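Local coordinates for protein Succinylglutamatedesuccinylase/aspartoacylase (Rhodobacter sphaeroides 2.4.1, PDB 3CDX) that probably hydrolyses amide or ester bonds as a metal-dependent enzyme of the succinylglutamate desuccinylase/aspartoacylase family, and binds a calcium ion, at residues V47-G51 / L80-E84; P159-Y165 / A184-F190; R314-F320 / V333-E338. One frame throughout, in Å; residues are numbered along the deposited sequence.

Contact 1 of 3, residues V47-G51 / L80-E84; sequences VVKNG and LRPEE
The flat carboxamide of N50 sits beside the backbone of P82, with ND2 3.2 Å from P82 O, but the angle is too poor for a hydrogen bond; N50 ND2 is hydrogen-bonded instead to V85 O, just past the turn. The other flat group, the R81 guanidinium, has CG of E84 lying over one face, 3.7 Å above its plane and displaced toward the rim. Its NH1 makes a salt bridge with E83 OE2 at 3.2 Å, while E84 OE2 stays near NE but well out of the plane, so that pair is held by charge alone. The same E84 OE2 also accepts the backbone N of R81 at 2.8 Å, folding the glutamate back over the start of the short 3-10 turn.

Across the contact itself, V48 does most of the work. Lying anti to the backbone N (chi1 177°), V48 CG1 is driven against the proline, 3.3 Å from P82 CA, a tight fit, and also 4.0 Å from P82 CB. V48 CG2 meets L80 CD2 at 4.1 Å. One valine thus bridges L80 and P82, a methyl to each, while the charged side chains of R81 and E83 lie on the outer side of the turn.

Behind L80, V89 and M91 of strand 87-92 carry on the apolar layer. The turn links helix 68-79 to strand 87-92, which pairs antiparallel with strand 40-50, so this is a helix-to-strand connection packed on a sheet, consistent with the alpha/beta catalytic fold of the zinc exopeptidase clan.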
loop_
_atom_site.group_PDB
_atom_site.type_symbol
_atom_site.label_atom_id
_atom_site.label_comp_id
_atom_site.label_asym_id
_atom_site.label_seq_id
_atom_site.Cartn_x
_atom_site.Cartn_y
_atom_site.Cartn_z
ATOM N N VAL A 47 6.186 -34.592 16.272
ATOM C CA VAL A 47 6.127 -35.121 17.644
ATOM C C VAL A 47 6.777 -36.483 17.637
ATOM O O VAL A 47 6.488 -37.321 16.754
ATOM C CB VAL A 47 4.685 -35.186 18.240
ATOM C CG1 VAL A 47 3.797 -36.146 17.449
ATOM C CG2 VAL A 47 4.712 -35.609 19.725
ATOM N N VAL A 48 7.694 -36.664 18.589
ATOM C CA VAL A 48 8.299 -37.966 18.869
ATOM C C VAL A 48 7.898 -38.347 20.301
ATOM O O VAL A 48 8.141 -37.595 21.255
ATOM C CB VAL A 48 9.860 -37.941 18.708
ATOM C CG1 VAL A 48 10.471 -39.275 19.076
ATOM C CG2 VAL A 48 10.265 -37.566 17.290
ATOM N N LYS A 49 7.278 -39.516 20.437
ATOM C CA LYS A 49 6.902 -40.042 21.741
ATOM C C LYS A 49 7.427 -41.477 21.893
ATOM O O LYS A 49 7.231 -42.320 21.031
ATOM C CB LYS A 49 5.387 -39.966 21.930
ATOM C CG LYS A 49 4.880 -40.332 23.339
ATOM C CD LYS A 49 3.361 -40.256 23.419
ATOM C CE LYS A 49 2.764 -41.327 24.339
ATOM N NZ LYS A 49 3.210 -41.170 25.724
ATOM N N ASN A 50 8.104 -41.731 23.004
ATOM C CA ASN A 50 8.579 -43.072 23.338
ATOM C C ASN A 50 8.757 -43.189 24.834
ATOM O O ASN A 50 9.244 -42.256 25.506
ATOM C CB ASN A 50 9.919 -43.362 22.650
ATOM C CG ASN A 50 10.392 -44.815 22.827
ATOM O OD1 ASN A 50 9.709 -45.758 22.445
ATOM N ND2 ASN A 50 11.592 -44.984 23.380
ATOM N N GLY A 51 8.357 -44.346 25.354
ATOM C CA GLY A 51 8.705 -44.747 26.707
ATOM C C GLY A 51 8.082 -43.819 27.705
ATOM O O GLY A 51 6.898 -43.483 27.595
ATOM N N LEU A 80 15.686 -36.489 14.777
ATOM C CA LEU A 80 15.317 -37.172 16.029
ATOM C C LEU A 80 14.420 -38.408 15.852
ATOM O O LEU A 80 13.409 -38.348 15.169
ATOM C CB LEU A 80 14.648 -36.170 16.990
ATOM C CG LEU A 80 14.290 -36.609 18.421
ATOM C CD1 LEU A 80 15.524 -36.931 19.278
ATOM C CD2 LEU A 80 13.394 -35.582 19.106
ATOM N N ARG A 81 14.769 -39.518 16.497
ATOM C CA ARG A 81 14.033 -40.801 16.335
ATOM C C ARG A 81 13.366 -41.269 17.625
ATOM O O ARG A 81 13.896 -41.043 18.708
ATOM C CB ARG A 81 14.962 -41.912 15.839
ATOM C CG ARG A 81 15.516 -41.728 14.433
ATOM C CD ARG A 81 16.787 -42.553 14.246
ATOM N NE ARG A 81 17.957 -42.037 14.990
ATOM C CZ ARG A 81 18.811 -42.804 15.700
ATOM N NH1 ARG A 81 18.609 -44.120 15.806
ATOM N NH2 ARG A 81 19.849 -42.256 16.339
ATOM N N PRO A 82 12.201 -41.931 17.514
ATOM C CA PRO A 82 11.467 -42.364 18.720
ATOM C C PRO A 82 12.299 -43.187 19.706
ATOM O O PRO A 82 12.178 -43.023 20.922
ATOM C CB PRO A 82 10.269 -43.157 18.161
ATOM C CG PRO A 82 10.148 -42.755 16.745
ATOM C CD PRO A 82 11.491 -42.283 16.265
ATOM N N GLU A 83 13.193 -44.010 19.174
ATOM C CA GLU A 83 14.030 -44.867 19.985
ATOM C C GLU A 83 15.091 -44.141 20.823
ATOM O O GLU A 83 15.615 -44.732 21.770
ATOM C CB GLU A 83 14.675 -45.939 19.104
ATOM C CG GLU A 83 15.868 -45.426 18.334
ATOM C CD GLU A 83 16.158 -46.261 17.114
ATOM O OE1 GLU A 83 15.253 -46.404 16.258
ATOM O OE2 GLU A 83 17.299 -46.769 17.007
ATOM N N GLU A 84 15.430 -42.888 20.505
ATOM C CA GLU A 84 16.374 -42.150 21.376
ATOM C C GLU A 84 15.659 -41.437 22.526
ATOM O O GLU A 84 16.307 -40.806 23.377
ATOM C CB GLU A 84 17.179 -41.087 20.610
ATOM C CG GLU A 84 17.637 -41.420 19.198
ATOM C CD GLU A 84 18.071 -40.168 18.448
ATOM O OE1 GLU A 84 19.061 -39.536 18.882
ATOM O OE2 GLU A 84 17.424 -39.810 17.430
#

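Contact 2 of 3, residues P159-Y165 / A184-F190; sequences PSTNMHY and APHNVVF
T161 holds OG1 between its backbone N and carbonyl carbon (chi1 50°), and N187 has CG swung anti to its own N (chi1 174°), which brings the hydroxyl and the amide together across the two parallel strands. T161 OG1 donates to N187 OD1 at 2.7 Å, tilted out of the carbonyl plane, and accepts a hydrogen bond from a water, itself accepting one from A184 N. The other end of the amide, N187 ND2, points almost straight at M163 SD, a weak bond of 3.6 Å, and is also bonded to H260. Replacing N187 with a leucine would probably leave the T161 hydroxyl without its acceptor and H260 without its amide partner.

The backbones alternate in parallel fashion: T161 N to H186 O (3.0 Å), V188 N to T161 O (2.9 Å), M163 N to V188 O, F190 N to M163 O. At the far end, H164 CD2 lies over one face of the F190 ring, displaced toward its rim, and the rings meet obliquely, their planes 49° apart.

The two strands belong to a beta-alpha-beta unit whose helix 169-182 covers T161 and N187 through A179. Strand 209-214 runs antiparallel beside 160-163, and strand 259-271 parallel beside 186-189.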
loop_
_atom_site.group_PDB
_atom_site.type_symbol
_atom_site.label_atom_id
_atom_site.label_comp_id
_atom_site.label_asym_id
_atom_site.label_seq_id
_atom_site.Cartn_x
_atom_site.Cartn_y
_atom_site.Cartn_z
ATOM N N PRO A 159 24.560 -14.059 21.808
ATOM C CA PRO A 159 23.872 -15.333 22.091
ATOM C C PRO A 159 23.690 -15.672 23.585
ATOM O O PRO A 159 24.656 -15.760 24.360
ATOM C CB PRO A 159 24.694 -16.375 21.348
ATOM C CG PRO A 159 25.483 -15.535 20.226
ATOM C CD PRO A 159 25.659 -14.184 20.819
ATOM N N SER A 160 22.449 -15.954 23.941
ATOM C CA SER A 160 22.026 -16.001 25.325
ATOM C C SER A 160 20.681 -16.689 25.432
ATOM O O SER A 160 19.941 -16.787 24.417
ATOM C CB SER A 160 21.877 -14.566 25.834
ATOM O OG SER A 160 21.127 -13.785 24.900
ATOM N N THR A 161 20.366 -17.155 26.649
ATOM C CA THR A 161 19.022 -17.591 27.013
ATOM C C THR A 161 18.486 -16.475 27.866
ATOM O O THR A 161 19.231 -15.582 28.283
ATOM C CB THR A 161 18.971 -18.925 27.842
ATOM O OG1 THR A 161 19.881 -18.842 28.949
ATOM C CG2 THR A 161 19.368 -20.103 27.013
ATOM N N ASN A 162 17.190 -16.519 28.136
ATOM C CA ASN A 162 16.576 -15.529 29.022
ATOM C C ASN A 162 15.396 -16.131 29.754
ATOM O O ASN A 162 14.898 -17.194 29.387
ATOM C CB ASN A 162 16.163 -14.259 28.280
ATOM C CG ASN A 162 15.224 -14.551 27.128
ATOM O OD1 ASN A 162 14.054 -14.838 27.328
ATOM N ND2 ASN A 162 15.738 -14.485 25.934
ATOM N N MET A 163 14.997 -15.455 30.821
ATOM C CA MET A 163 13.912 -15.882 31.698
ATOM C C MET A 163 13.551 -14.649 32.529
ATOM O O MET A 163 14.395 -13.763 32.730
ATOM C CB MET A 163 14.352 -17.054 32.602
ATOM C CG MET A 163 15.715 -16.875 33.259
ATOM S SD MET A 163 16.261 -18.181 34.396
ATOM C CE MET A 163 15.124 -17.685 35.674
ATOM N N HIS A 164 12.310 -14.578 32.993
ATOM C CA HIS A 164 11.940 -13.557 33.987
ATOM C C HIS A 164 12.416 -13.966 35.370
ATOM O O HIS A 164 12.791 -15.129 35.601
ATOM C CB HIS A 164 10.437 -13.317 33.983
ATOM C CG HIS A 164 9.924 -12.864 32.664
ATOM N ND1 HIS A 164 8.923 -13.520 31.988
ATOM C CD2 HIS A 164 10.316 -11.844 31.865
ATOM C CE1 HIS A 164 8.698 -12.910 30.837
ATOM N NE2 HIS A 164 9.536 -11.893 30.735
ATOM N N TYR A 165 12.427 -13.006 36.288
ATOM C CA TYR A 165 12.669 -13.337 37.674
ATOM C C TYR A 165 11.345 -13.913 38.166
ATOM O O TYR A 165 10.271 -13.338 37.942
ATOM C CB TYR A 165 13.066 -12.098 38.472
ATOM C CG TYR A 165 13.487 -12.388 39.907
ATOM C CD1 TYR A 165 14.764 -12.864 40.189
ATOM C CD2 TYR A 165 12.607 -12.185 40.978
ATOM C CE1 TYR A 165 15.167 -13.129 41.475
ATOM C CE2 TYR A 165 13.009 -12.454 42.287
ATOM C CZ TYR A 165 14.298 -12.927 42.518
ATOM O OH TYR A 165 14.743 -13.214 43.792
ATOM N N ALA A 184 24.230 -21.486 26.884
ATOM C CA ALA A 184 24.620 -20.327 26.080
ATOM C C ALA A 184 25.629 -19.519 26.911
ATOM O O ALA A 184 25.659 -19.644 28.137
ATOM C CB ALA A 184 23.410 -19.488 25.711
ATOM N N PRO A 185 26.460 -18.696 26.266
ATOM C CA PRO A 185 27.443 -17.979 27.109
ATOM C C PRO A 185 26.813 -17.199 28.240
ATOM O O PRO A 185 27.422 -17.128 29.308
ATOM C CB PRO A 185 28.140 -17.028 26.129
ATOM C CG PRO A 185 27.912 -17.594 24.793
ATOM C CD PRO A 185 26.642 -18.421 24.826
ATOM N N HIS A 186 25.635 -16.592 28.001
ATOM C CA HIS A 186 24.938 -15.833 29.026
ATOM C C HIS A 186 23.480 -16.219 29.149
ATOM O O HIS A 186 22.844 -16.563 28.167
ATOM C CB HIS A 186 24.979 -14.354 28.741
ATOM C CG HIS A 186 26.353 -13.783 28.737
ATOM N ND1 HIS A 186 27.067 -13.583 27.577
ATOM C CD2 HIS A 186 27.155 -13.386 29.759
ATOM C CE1 HIS A 186 28.257 -13.091 27.889
ATOM N NE2 HIS A 186 28.330 -12.956 29.207
ATOM N N ASN A 187 22.975 -16.168 30.380
ATOM C CA ASN A 187 21.565 -16.324 30.664
ATOM C C ASN A 187 21.156 -15.050 31.296
ATOM O O ASN A 187 21.818 -14.616 32.248
ATOM C CB ASN A 187 21.300 -17.486 31.617
ATOM C CG ASN A 187 19.857 -17.554 32.027
ATOM O OD1 ASN A 187 18.984 -17.664 31.176
ATOM N ND2 ASN A 187 19.591 -17.518 33.330
ATOM N N VAL A 188 20.117 -14.418 30.747
ATOM C CA VAL A 188 19.657 -13.120 31.208
ATOM C C VAL A 188 18.278 -13.185 31.899
ATOM O O VAL A 188 17.288 -13.593 31.297
ATOM C CB VAL A 188 19.608 -12.084 30.031
ATOM C CG1 VAL A 188 19.400 -10.692 30.552
ATOM C CG2 VAL A 188 20.900 -12.149 29.199
ATOM N N VAL A 189 18.243 -12.787 33.174
ATOM C CA VAL A 189 17.007 -12.658 33.967
ATOM C C VAL A 189 16.550 -11.208 33.874
ATOM O O VAL A 189 17.346 -10.291 34.153
ATOM C CB VAL A 189 17.255 -13.101 35.437
ATOM C CG1 VAL A 189 15.939 -13.181 36.240
ATOM C CG2 VAL A 189 17.949 -14.446 35.457
ATOM N N PHE A 190 15.290 -10.978 33.468
ATOM C CA PHE A 190 14.842 -9.622 33.087
ATOM C C PHE A 190 13.352 -9.318 33.271
ATOM O O PHE A 190 12.560 -10.199 33.637
ATOM C CB PHE A 190 15.273 -9.280 31.641
ATOM C CG PHE A 190 14.370 -9.838 30.575
ATOM C CD1 PHE A 190 14.419 -11.187 30.230
ATOM C CD2 PHE A 190 13.480 -8.997 29.887
ATOM C CE1 PHE A 190 13.570 -11.718 29.224
ATOM C CE2 PHE A 190 12.638 -9.510 28.868
ATOM C CZ PHE A 190 12.685 -10.877 28.534
HETATM O O HOH W 1 26.717 -14.124 24.821
HETATM O O HOH W 2 22.134 -20.606 28.776
#

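Contact 3 of 3, residues R314-F320 / V333-E338; sequences RDGIVWF and VAVVME
The carbonyl oxygen of V335 is gripped by two successive N-H groups: W319 N at 2.9 Å, nearly along the C=O axis, and F320 N at 3.4 Å, a weak bond. Two residues facing one make this a classic beta bulge, and the pairing resumes when V335 N donates to F320 O at 3.1 Å. Before the bulge, I317 and M337 form an ordinary antiparallel hydrogen-bonded pair through both their N-H and C=O groups.

M337 carries much of the side-chain contact. Its CG occupies the place between backbone N and carbonyl carbon (chi1 63°), and the rest of the chain runs out extended, laying the sulfur beside W319 and the methyl beside I317. M337 SD is 4.4 Å from the centroid of the W319 five-membered ring, oblique to it, a Met-aromatic contact; M337 CE meets I317 CG2 at 3.6 Å. The W319 ring is covered on one face by F320, whose CE1 stands over its centre. On the other side of the strand pair V336 CG1 packs 3.6 Å from G316 CA, where a beta carbon would run into both V336 and M337 O, so only glycine fits.

At the outer end R314 NH2 donates to E338 OE1 in a salt bridge, at 2.8 Å and 167°. The oxygen uses its syn lone pair and lies in the guanidinium plane, although the carboxylate is turned 87° to it.

F320 also meets Y155 and, across the subunit boundary, W38 of the second subunit. Strand 332-339 pairs antiparallel with 259-271 on its other side, while W319 and M337 lean on V188 of strand 186-189, and E214 of strand 209-214 touches both W319 and F320.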
loop_
_atom_site.group_PDB
_atom_site.type_symbol
_atom_site.label_atom_id
_atom_site.label_comp_id
_atom_site.label_asym_id
_atom_site.label_seq_id
_atom_site.Cartn_x
_atom_site.Cartn_y
_atom_site.Cartn_z
ATOM N N ARG A 314 25.112 2.311 32.950
ATOM C CA ARG A 314 25.411 1.149 33.773
ATOM C C ARG A 314 26.704 0.500 33.305
ATOM O O ARG A 314 26.918 0.398 32.086
ATOM C CB ARG A 314 24.304 0.078 33.628
ATOM C CG ARG A 314 22.918 0.449 34.155
ATOM C CD ARG A 314 22.939 0.798 35.641
ATOM N NE ARG A 314 23.138 -0.351 36.526
ATOM C CZ ARG A 314 22.932 -0.320 37.848
ATOM N NH1 ARG A 314 22.529 0.807 38.452
ATOM N NH2 ARG A 314 23.151 -1.414 38.574
ATOM N N ASP A 315 27.552 0.047 34.247
ATOM C CA ASP A 315 28.651 -0.867 33.909
ATOM C C ASP A 315 28.044 -2.224 33.548
ATOM O O ASP A 315 26.997 -2.598 34.088
ATOM C CB ASP A 315 29.633 -1.072 35.077
ATOM C CG ASP A 315 30.229 0.241 35.613
ATOM O OD1 ASP A 315 30.137 1.295 34.958
ATOM O OD2 ASP A 315 30.799 0.214 36.721
ATOM N N GLY A 316 28.722 -2.984 32.689
ATOM C CA GLY A 316 28.223 -4.281 32.276
ATOM C C GLY A 316 28.666 -4.712 30.880
ATOM O O GLY A 316 29.698 -4.283 30.385
ATOM N N ILE A 317 27.880 -5.585 30.256
ATOM C CA ILE A 317 28.170 -6.147 28.933
ATOM C C ILE A 317 26.955 -5.799 28.042
ATOM O O ILE A 317 25.791 -5.896 28.487
ATOM C CB ILE A 317 28.381 -7.680 29.047
ATOM C CG1 ILE A 317 29.494 -7.963 30.062
ATOM C CG2 ILE A 317 28.651 -8.389 27.658
ATOM C CD1 ILE A 317 29.926 -9.396 30.127
ATOM N N VAL A 318 27.215 -5.329 26.821
ATOM C CA VAL A 318 26.130 -5.047 25.883
ATOM C C VAL A 318 25.405 -6.354 25.551
ATOM O O VAL A 318 26.006 -7.321 25.090
ATOM C CB VAL A 318 26.604 -4.271 24.599
ATOM C CG1 VAL A 318 25.430 -3.955 23.667
ATOM C CG2 VAL A 318 27.280 -2.946 25.015
ATOM N N TRP A 319 24.107 -6.380 25.828
ATOM C CA TRP A 319 23.295 -7.564 25.540
ATOM C C TRP A 319 22.598 -7.448 24.173
ATOM O O TRP A 319 22.702 -8.380 23.353
ATOM C CB TRP A 319 22.263 -7.784 26.636
ATOM C CG TRP A 319 21.379 -8.984 26.413
ATOM C CD1 TRP A 319 21.725 -10.185 25.840
ATOM C CD2 TRP A 319 20.002 -9.084 26.738
ATOM N NE1 TRP A 319 20.647 -11.031 25.822
ATOM C CE2 TRP A 319 19.569 -10.366 26.346
ATOM C CE3 TRP A 319 19.083 -8.211 27.330
ATOM C CZ2 TRP A 319 18.266 -10.804 26.554
ATOM C CZ3 TRP A 319 17.766 -8.647 27.514
ATOM C CH2 TRP A 319 17.377 -9.932 27.124
ATOM N N PHE A 320 21.864 -6.330 23.999
ATOM C CA PHE A 320 21.289 -5.866 22.725
ATOM C C PHE A 320 22.025 -4.633 22.256
ATOM O O PHE A 320 22.213 -3.683 23.023
ATOM C CB PHE A 320 19.803 -5.490 22.853
ATOM C CG PHE A 320 18.857 -6.657 22.811
ATOM C CD1 PHE A 320 19.199 -7.881 23.353
ATOM C CD2 PHE A 320 17.579 -6.518 22.223
ATOM C CE1 PHE A 320 18.303 -8.977 23.295
ATOM C CE2 PHE A 320 16.689 -7.616 22.157
ATOM C CZ PHE A 320 17.058 -8.834 22.710
ATOM N N VAL A 333 19.063 1.965 21.852
ATOM C CA VAL A 333 20.188 1.667 20.951
ATOM C C VAL A 333 21.186 0.681 21.602
ATOM O O VAL A 333 22.127 0.184 20.960
ATOM C CB VAL A 333 20.842 2.964 20.430
ATOM C CG1 VAL A 333 19.832 3.735 19.559
ATOM C CG2 VAL A 333 21.349 3.852 21.568
ATOM N N ALA A 334 20.934 0.394 22.880
ATOM C CA ALA A 334 21.703 -0.547 23.689
ATOM C C ALA A 334 20.926 -0.856 24.951
ATOM O O ALA A 334 20.225 -0.005 25.499
ATOM C CB ALA A 334 23.109 -0.002 24.056
ATOM N N VAL A 335 21.058 -2.100 25.385
ATOM C CA VAL A 335 20.584 -2.581 26.662
ATOM C C VAL A 335 21.785 -3.311 27.257
ATOM O O VAL A 335 22.354 -4.225 26.627
ATOM C CB VAL A 335 19.420 -3.557 26.509
ATOM C CG1 VAL A 335 18.903 -3.994 27.911
ATOM C CG2 VAL A 335 18.300 -2.937 25.671
ATOM N N VAL A 336 22.162 -2.876 28.457
ATOM C CA VAL A 336 23.330 -3.428 29.182
ATOM C C VAL A 336 22.876 -4.431 30.259
ATOM O O VAL A 336 21.919 -4.162 31.025
ATOM C CB VAL A 336 24.161 -2.257 29.783
ATOM C CG1 VAL A 336 25.400 -2.740 30.561
ATOM C CG2 VAL A 336 24.551 -1.293 28.652
ATOM N N MET A 337 23.532 -5.585 30.287
ATOM C CA MET A 337 23.284 -6.610 31.290
ATOM C C MET A 337 24.433 -6.551 32.294
ATOM O O MET A 337 25.486 -6.082 31.941
ATOM C CB MET A 337 23.139 -8.000 30.665
ATOM C CG MET A 337 24.354 -8.572 29.924
ATOM S SD MET A 337 24.002 -10.132 29.057
ATOM C CE MET A 337 25.606 -10.281 28.322
ATOM N N GLU A 338 24.206 -7.007 33.530
ATOM C CA GLU A 338 25.186 -6.974 34.636
ATOM C C GLU A 338 25.139 -8.352 35.290
ATOM O O GLU A 338 24.164 -9.084 35.082
ATOM C CB GLU A 338 24.842 -5.860 35.654
ATOM C CG GLU A 338 23.494 -6.023 36.421
ATOM C CD GLU A 338 23.031 -4.781 37.222
ATOM O OE1 GLU A 338 23.882 -3.953 37.646
ATOM O OE2 GLU A 338 21.783 -4.626 37.451
#

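Contacts 2 and 3 touch directly, their centres about 13 Å apart: W319 NE1 lies 2.9 Å from S160 OG, probably hydrogen-bonded, and M337 CE packs 3.6 Å from CG of H186. Both lie within about 9 Å of the calcium ion bound by H63, E66 and H149. The side chain of N162 in contact 2 is about 9 Å from it, and that of F320 in contact 3 about 8 Å, so both lie near the metal site but beyond its first shell, and supply no ligands. Contact 1 stands apart, its centre about 29 Å from that of contact 2 and about 40 Å from that of contact 3, across the chain's centre from the latter and away from the metal.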